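1,3-alpha-isomaltosidase (Kribbella flavida DSM 17836, PDB 5X3I) hydrolyses the alpha-1,3-glucosidic linkages of the cyclic tetrasaccharide cyclobis-(1-6)-alpha-nigerosyl to yield isomaltose, serving the intracellular breakdown of this starch-derived sugar. Local coordinates at residues 693-707 with 716-730. The protein carries 1 engineered substitution. Numbering follows the deposited sequence.
With SO4 (sulfate ion), chain K.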
loop_
_atom_site.group_PDB
_atom_site.type_symbol
_atom_site.label_atom_id
_atom_site.label_comp_id
_atom_site.label_asym_id
_atom_site.label_seq_id
_atom_site.Cartn_x
_atom_site.Cartn_y
_atom_site.Cartn_z
ATOM N N THR A 693 30.162 -14.895 -3.014
ATOM C CA THR A 693 29.758 -15.576 -4.234
ATOM C C THR A 693 28.250 -15.686 -4.204
ATOM O O THR A 693 27.644 -15.581 -3.151
ATOM C CB THR A 693 30.380 -16.986 -4.381
ATOM O OG1 THR A 693 29.903 -17.837 -3.331
ATOM C CG2 THR A 693 31.901 -16.930 -4.349
ATOM N N TRP A 694 27.640 -15.875 -5.360
ATOM C CA TRP A 694 26.191 -15.929 -5.432
ATOM C C TRP A 694 25.808 -16.870 -6.550
ATOM O O TRP A 694 26.446 -16.881 -7.597
ATOM C CB TRP A 694 25.614 -14.528 -5.658
ATOM C CG TRP A 694 24.194 -14.305 -5.184
ATOM C CD1 TRP A 694 23.124 -13.963 -5.951
ATOM C CD2 TRP A 694 23.710 -14.376 -3.836
ATOM N NE1 TRP A 694 22.006 -13.822 -5.175
ATOM C CE2 TRP A 694 22.338 -14.070 -3.870
ATOM C CE3 TRP A 694 24.302 -14.677 -2.606
ATOM C CZ2 TRP A 694 21.545 -14.063 -2.726
ATOM C CZ3 TRP A 694 23.514 -14.660 -1.470
ATOM C CH2 TRP A 694 22.152 -14.357 -1.539
ATOM N N THR A 695 24.764 -17.657 -6.336
ATOM C CA THR A 695 24.360 -18.635 -7.330
ATOM C C THR A 695 23.014 -18.292 -7.930
ATOM O O THR A 695 22.053 -18.019 -7.216
ATOM C CB THR A 695 24.315 -20.043 -6.730
ATOM O OG1 THR A 695 25.623 -20.388 -6.264
ATOM C CG2 THR A 695 23.879 -21.044 -7.780
ATOM N N THR A 696 22.963 -18.320 -9.257
ATOM C CA THR A 696 21.786 -17.945 -10.015
ATOM C C THR A 696 21.302 -19.130 -10.836
ATOM O O THR A 696 22.109 -19.868 -11.387
ATOM C CB THR A 696 22.090 -16.752 -10.956
ATOM O OG1 THR A 696 22.565 -15.643 -10.188
ATOM C CG2 THR A 696 20.860 -16.345 -11.725
ATOM N N TYR A 697 19.993 -19.325 -10.910
ATOM C CA TYR A 697 19.464 -20.372 -11.764
ATOM C C TYR A 697 18.964 -19.779 -13.063
ATOM O O TYR A 697 17.994 -19.024 -13.089
ATOM C CB TYR A 697 18.338 -21.157 -11.076
ATOM C CG TYR A 697 17.648 -22.121 -12.019
ATOM C CD1 TYR A 697 18.249 -23.319 -12.381
ATOM C CD2 TYR A 697 16.412 -21.826 -12.565
ATOM C CE1 TYR A 697 17.634 -24.195 -13.255
ATOM C CE2 TYR A 697 15.789 -22.698 -13.436
ATOM C CZ TYR A 697 16.408 -23.884 -13.775
ATOM O OH TYR A 697 15.787 -24.753 -14.641
ATOM N N LEU A 698 19.636 -20.135 -14.146
ATOM C CA LEU A 698 19.243 -19.682 -15.464
ATOM C C LEU A 698 18.377 -20.732 -16.137
ATOM O O LEU A 698 18.816 -21.853 -16.353
ATOM C CB LEU A 698 20.474 -19.384 -16.317
ATOM C CG LEU A 698 21.435 -18.320 -15.793
ATOM C CD1 LEU A 698 22.617 -18.176 -16.729
ATOM C CD2 LEU A 698 20.718 -16.999 -15.641
ATOM N N PRO A 699 17.146 -20.360 -16.495
ATOM C CA PRO A 699 16.236 -21.283 -17.173
ATOM C C PRO A 699 16.692 -21.561 -18.599
ATOM O O PRO A 699 17.775 -21.125 -18.991
ATOM C CB PRO A 699 14.906 -20.537 -17.157
ATOM C CG PRO A 699 15.294 -19.097 -17.124
ATOM C CD PRO A 699 16.549 -19.026 -16.311
ATOM N N ALA A 700 15.866 -22.262 -19.364
ATOM C CA ALA A 700 16.220 -22.666 -20.720
ATOM C C ALA A 700 16.515 -21.458 -21.595
ATOM O O ALA A 700 15.983 -20.380 -21.366
ATOM C CB ALA A 700 15.111 -23.489 -21.331
ATOM N N GLY A 701 17.347 -21.665 -22.612
ATOM C CA GLY A 701 17.830 -20.604 -23.480
ATOM C C GLY A 701 19.296 -20.288 -23.264
ATOM O O GLY A 701 19.951 -20.912 -22.434
ATOM N N GLU A 702 19.819 -19.338 -24.038
ATOM C CA GLU A 702 21.245 -19.017 -24.002
ATOM C C GLU A 702 21.512 -17.685 -23.315
ATOM O O GLU A 702 20.817 -16.707 -23.557
ATOM C CB GLU A 702 21.824 -18.995 -25.413
ATOM C CG GLU A 702 21.667 -20.302 -26.165
ATOM C CD GLU A 702 22.802 -20.545 -27.134
ATOM O OE1 GLU A 702 23.966 -20.583 -26.680
ATOM O OE2 GLU A 702 22.535 -20.688 -28.345
ATOM N N TRP A 703 22.543 -17.648 -22.480
ATOM C CA TRP A 703 22.766 -16.511 -21.608
ATOM C C TRP A 703 24.173 -15.938 -21.681
ATOM O O TRP A 703 25.144 -16.639 -21.969
ATOM C CB TRP A 703 22.457 -16.902 -20.165
ATOM C CG TRP A 703 21.043 -17.324 -19.980
ATOM C CD1 TRP A 703 20.553 -18.596 -20.032
ATOM C CD2 TRP A 703 19.921 -16.472 -19.728
ATOM N NE1 TRP A 703 19.200 -18.590 -19.827
ATOM C CE2 TRP A 703 18.785 -17.298 -19.637
ATOM C CE3 TRP A 703 19.766 -15.091 -19.574
ATOM C CZ2 TRP A 703 17.516 -16.790 -19.396
ATOM C CZ3 TRP A 703 18.507 -14.591 -19.335
ATOM C CH2 TRP A 703 17.396 -15.437 -19.247
ATOM N N ILE A 704 24.262 -14.648 -21.391
ATOM C CA ILE A 704 25.528 -13.948 -21.317
ATOM C C ILE A 704 25.639 -13.194 -20.005
ATOM O O ILE A 704 24.707 -12.493 -19.608
ATOM C CB ILE A 704 25.684 -12.986 -22.502
ATOM C CG1 ILE A 704 26.151 -13.774 -23.726
ATOM C CG2 ILE A 704 26.657 -11.863 -22.170
ATOM C CD1 ILE A 704 26.037 -13.028 -25.008
ATOM N N ASP A 705 26.763 -13.368 -19.317
ATOM C CA ASP A 705 27.050 -12.606 -18.115
ATOM C C ASP A 705 27.348 -11.166 -18.536
ATOM O O ASP A 705 28.301 -10.925 -19.269
ATOM C CB ASP A 705 28.238 -13.232 -17.371
ATOM C CG ASP A 705 28.559 -12.542 -16.057
ATOM O OD1 ASP A 705 28.179 -11.371 -15.852
ATOM O OD2 ASP A 705 29.216 -13.182 -15.212
ATOM N N VAL A 706 26.581 -10.206 -18.024
ATOM C CA VAL A 706 26.654 -8.849 -18.569
ATOM C C VAL A 706 27.918 -8.128 -18.136
ATOM O O VAL A 706 28.312 -7.153 -18.758
ATOM C CB VAL A 706 25.440 -7.980 -18.164
ATOM C CG1 VAL A 706 24.141 -8.625 -18.615
ATOM C CG2 VAL A 706 25.444 -7.723 -16.676
ATOM N N TRP A 707 28.535 -8.587 -17.056
ATOM C CA TRP A 707 29.736 -7.949 -16.562
ATOM C C TRP A 707 30.997 -8.366 -17.317
ATOM O O TRP A 707 31.917 -7.579 -17.464
ATOM C CB TRP A 707 29.900 -8.229 -15.072
ATOM C CG TRP A 707 28.671 -7.901 -14.304
ATOM C CD1 TRP A 707 27.908 -8.761 -13.574
ATOM C CD2 TRP A 707 28.032 -6.626 -14.217
ATOM N NE1 TRP A 707 26.842 -8.100 -13.027
ATOM C CE2 TRP A 707 26.895 -6.785 -13.403
ATOM C CE3 TRP A 707 28.317 -5.360 -14.741
ATOM C CZ2 TRP A 707 26.041 -5.734 -13.103
ATOM C CZ3 TRP A 707 27.468 -4.314 -14.441
ATOM C CH2 TRP A 707 26.344 -4.505 -13.628
ATOM N N LEU A 716 22.433 -23.834 -12.951
ATOM C CA LEU A 716 22.998 -23.095 -11.835
ATOM C C LEU A 716 24.333 -22.478 -12.213
ATOM O O LEU A 716 25.208 -23.154 -12.750
ATOM C CB LEU A 716 23.173 -24.003 -10.623
ATOM C CG LEU A 716 21.896 -24.584 -10.028
ATOM C CD1 LEU A 716 22.227 -25.525 -8.880
ATOM C CD2 LEU A 716 20.981 -23.471 -9.557
ATOM N N VAL A 717 24.482 -21.188 -11.937
ATOM C CA VAL A 717 25.722 -20.480 -12.211
ATOM C C VAL A 717 26.174 -19.735 -10.980
ATOM O O VAL A 717 25.396 -19.001 -10.379
ATOM C CB VAL A 717 25.571 -19.469 -13.351
ATOM C CG1 VAL A 717 26.942 -18.954 -13.781
ATOM C CG2 VAL A 717 24.840 -20.084 -14.507
ATOM N N THR A 718 27.435 -19.905 -10.613
ATOM C CA THR A 718 27.990 -19.188 -9.481
ATOM C C THR A 718 29.050 -18.202 -9.958
ATOM O O THR A 718 29.882 -18.540 -10.787
ATOM C CB THR A 718 28.595 -20.160 -8.458
ATOM O OG1 THR A 718 27.564 -21.016 -7.961
ATOM C CG2 THR A 718 29.215 -19.408 -7.307
ATOM N N ARG A 719 28.998 -16.973 -9.455
ATOM C CA ARG A 719 30.020 -15.989 -9.773
ATOM C C ARG A 719 30.363 -15.185 -8.536
ATOM O O ARG A 719 29.639 -15.232 -7.545
ATOM C CB ARG A 719 29.565 -15.064 -10.903
ATOM C CG ARG A 719 28.266 -14.316 -10.646
ATOM C CD ARG A 719 28.166 -13.084 -11.534
ATOM N NE ARG A 719 29.269 -12.179 -11.248
ATOM C CZ ARG A 719 30.213 -11.835 -12.113
ATOM N NH1 ARG A 719 31.175 -11.020 -11.728
ATOM N NH2 ARG A 719 30.190 -12.287 -13.357
ATOM N N ASP A 720 31.472 -14.456 -8.586
ATOM C CA ASP A 720 31.853 -13.595 -7.476
ATOM C C ASP A 720 30.925 -12.395 -7.370
ATOM O O ASP A 720 30.458 -11.873 -8.377
ATOM C CB ASP A 720 33.292 -13.116 -7.628
ATOM C CG ASP A 720 34.283 -14.247 -7.557
ATOM O OD1 ASP A 720 33.905 -15.326 -7.072
ATOM O OD2 ASP A 720 35.436 -14.055 -7.982
ATOM N N VAL A 721 30.664 -11.956 -6.146
ATOM C CA VAL A 721 29.848 -10.770 -5.956
ATOM C C VAL A 721 30.508 -9.738 -5.050
ATOM O O VAL A 721 30.084 -9.524 -3.921
ATOM C CB VAL A 721 28.459 -11.135 -5.402
ATOM C CG1 VAL A 721 27.587 -11.666 -6.518
ATOM C CG2 VAL A 721 28.573 -12.157 -4.274
ATOM N N PRO A 722 31.541 -9.057 -5.566
ATOM C CA PRO A 722 32.035 -7.867 -4.874
ATOM C C PRO A 722 30.932 -6.815 -4.902
ATOM O O PRO A 722 29.991 -6.982 -5.661
ATOM C CB PRO A 722 33.240 -7.447 -5.709
ATOM C CG PRO A 722 32.917 -7.942 -7.076
ATOM C CD PRO A 722 32.206 -9.248 -6.865
ATOM N N LEU A 723 31.022 -5.777 -4.084
ATOM C CA LEU A 723 29.923 -4.818 -3.974
ATOM C C LEU A 723 29.549 -4.135 -5.297
ATOM O O LEU A 723 28.435 -3.657 -5.453
ATOM C CB LEU A 723 30.256 -3.772 -2.912
ATOM C CG LEU A 723 30.258 -4.357 -1.493
ATOM C CD1 LEU A 723 30.517 -3.317 -0.425
ATOM C CD2 LEU A 723 28.938 -5.052 -1.223
ATOM N N GLU A 724 30.446 -4.127 -6.274
ATOM C CA GLU A 724 30.131 -3.434 -7.516
ATOM C C GLU A 724 29.330 -4.320 -8.466
ATOM O O GLU A 724 28.989 -3.905 -9.564
ATOM C CB GLU A 724 31.404 -2.941 -8.210
ATOM C CG GLU A 724 32.290 -4.029 -8.770
ATOM C CD GLU A 724 33.457 -4.359 -7.861
ATOM O OE1 GLU A 724 34.431 -4.959 -8.360
ATOM O OE2 GLU A 724 33.404 -4.023 -6.654
ATOM N N VAL A 725 29.027 -5.536 -8.035
ATOM C CA VAL A 725 28.331 -6.486 -8.893
ATOM C C VAL A 725 27.048 -7.017 -8.258
ATOM O O VAL A 725 27.019 -7.348 -7.078
ATOM C CB VAL A 725 29.262 -7.679 -9.246
ATOM C CG1 VAL A 725 28.468 -8.908 -9.690
ATOM C CG2 VAL A 725 30.265 -7.274 -10.313
ATOM N N VAL A 726 25.980 -7.059 -9.045
ATOM C CA VAL A 726 24.835 -7.903 -8.735
ATOM C C VAL A 726 24.693 -8.777 -9.959
ATOM O O VAL A 726 24.828 -8.284 -11.075
ATOM C CB VAL A 726 23.529 -7.094 -8.467
ATOM C CG1 VAL A 726 23.252 -6.074 -9.580
ATOM C CG2 VAL A 726 22.335 -8.020 -8.315
ATOM N N PRO A 727 24.424 -10.078 -9.761
ATOM C CA PRO A 727 24.380 -10.946 -10.937
ATOM C C PRO A 727 23.248 -10.581 -11.873
ATOM O O PRO A 727 22.103 -10.477 -11.452
ATOM C CB PRO A 727 24.188 -12.345 -10.335
ATOM C CG PRO A 727 24.796 -12.244 -8.982
ATOM C CD PRO A 727 24.470 -10.852 -8.507
ATOM N N VAL A 728 23.589 -10.406 -13.142
ATOM C CA VAL A 728 22.654 -10.035 -14.184
ATOM C C VAL A 728 23.058 -10.770 -15.448
ATOM O O VAL A 728 24.231 -10.818 -15.790
ATOM C CB VAL A 728 22.646 -8.512 -14.457
ATOM C CG1 VAL A 728 21.802 -8.186 -15.684
ATOM C CG2 VAL A 728 22.163 -7.745 -13.257
ATOM N N TYR A 729 22.087 -11.331 -16.144
ATOM C CA TYR A 729 22.367 -12.104 -17.334
ATOM C C TYR A 729 21.444 -11.667 -18.448
ATOM O O TYR A 729 20.282 -11.376 -18.217
ATOM C CB TYR A 729 22.222 -13.606 -17.048
ATOM C CG TYR A 729 23.187 -14.085 -15.991
ATOM C CD1 TYR A 729 24.445 -14.552 -16.336
ATOM C CD2 TYR A 729 22.854 -14.040 -14.649
ATOM C CE1 TYR A 729 25.339 -14.966 -15.379
ATOM C CE2 TYR A 729 23.740 -14.462 -13.682
ATOM C CZ TYR A 729 24.982 -14.922 -14.055
ATOM O OH TYR A 729 25.872 -15.334 -13.103
ATOM N N CYS A 730 21.975 -11.616 -19.659
ATOM C CA CYS A 730 21.212 -11.169 -20.805
ATOM C C CYS A 730 20.997 -12.314 -21.777
ATOM O O CYS A 730 21.882 -13.141 -21.969
ATOM C CB CYS A 730 21.923 -10.002 -21.502
ATOM S SG CYS A 730 21.063 -9.337 -22.921
HETATM S S SO4 K . 18.427 -16.799 -26.834
HETATM O O1 SO4 K . 19.569 -16.950 -27.729
HETATM O O2 SO4 K . 18.167 -15.377 -26.666
HETATM O O3 SO4 K . 17.253 -17.451 -27.404
HETATM O O4 SO4 K . 18.725 -17.411 -25.543
HETATM O O HOH W 1 25.168 -15.783 -10.392
HETATM O O HOH W 2 26.281 -11.772 -13.796
HETATM O O HOH W 3 28.377 -15.659 -14.186
#
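The indole of Trp707 is clamped against 716-730 by its N-H and by one ring face. NE1 donates to Val726 O at 2.8 Å, the oxygen lying at the ring edge in the indole plane, although the N-H meets the carbonyl from above its plane. Val725 CG2 lies over the five-membered ring in a CH-pi contact, 4.3 Å from the centroid, while Val706 CG2 of its own segment lies over the opposite face. A flat ring with an N-H at its edge suits a place packed on both faces and bonded at the rim, so a leucine here would probably leave Val726 O without this donor and the two valines without a common surface. Trp707 CD1 also lies over the guanidinium face of Arg719, whose NH2 forms a salt bridge with Asp705 OD2, modelled too close for its length to be trusted. Asp705 OD1 accepts from Trp707 N at 3.1 Å, an Asx turn where strand 703-705 gives way to loop.

The ring of Tyr729, from strand 728-730, lies between the two strand pairs: Leu698 CD1 sits over one face, and the hydroxyl meets a water bound to Thr696 OG1 and Val717 O. With OG1 beside the backbone N (chi1 -58°), Thr696 turns its hydroxyl to this water, and it also bonds Asn684. On the other face of strand 693-698, Thr695 OG1 and Thr718 OG1 share a 2.7 Å hydrogen bond, suited to an exposed surface.

Two antiparallel ladders carry these side chains. Strand 693-698 pairs with 716-720, as in Thr696 N to Val717 O, 2.8 Å, and strand 703-705 with 728-730. Within the C-terminal beta domain of family 31, strand 728-731 lies between 703-705 and 681-683; helix 735-742 packs on Val706 and Cys730, and helix 622-650 reaches Trp707 through Leu632.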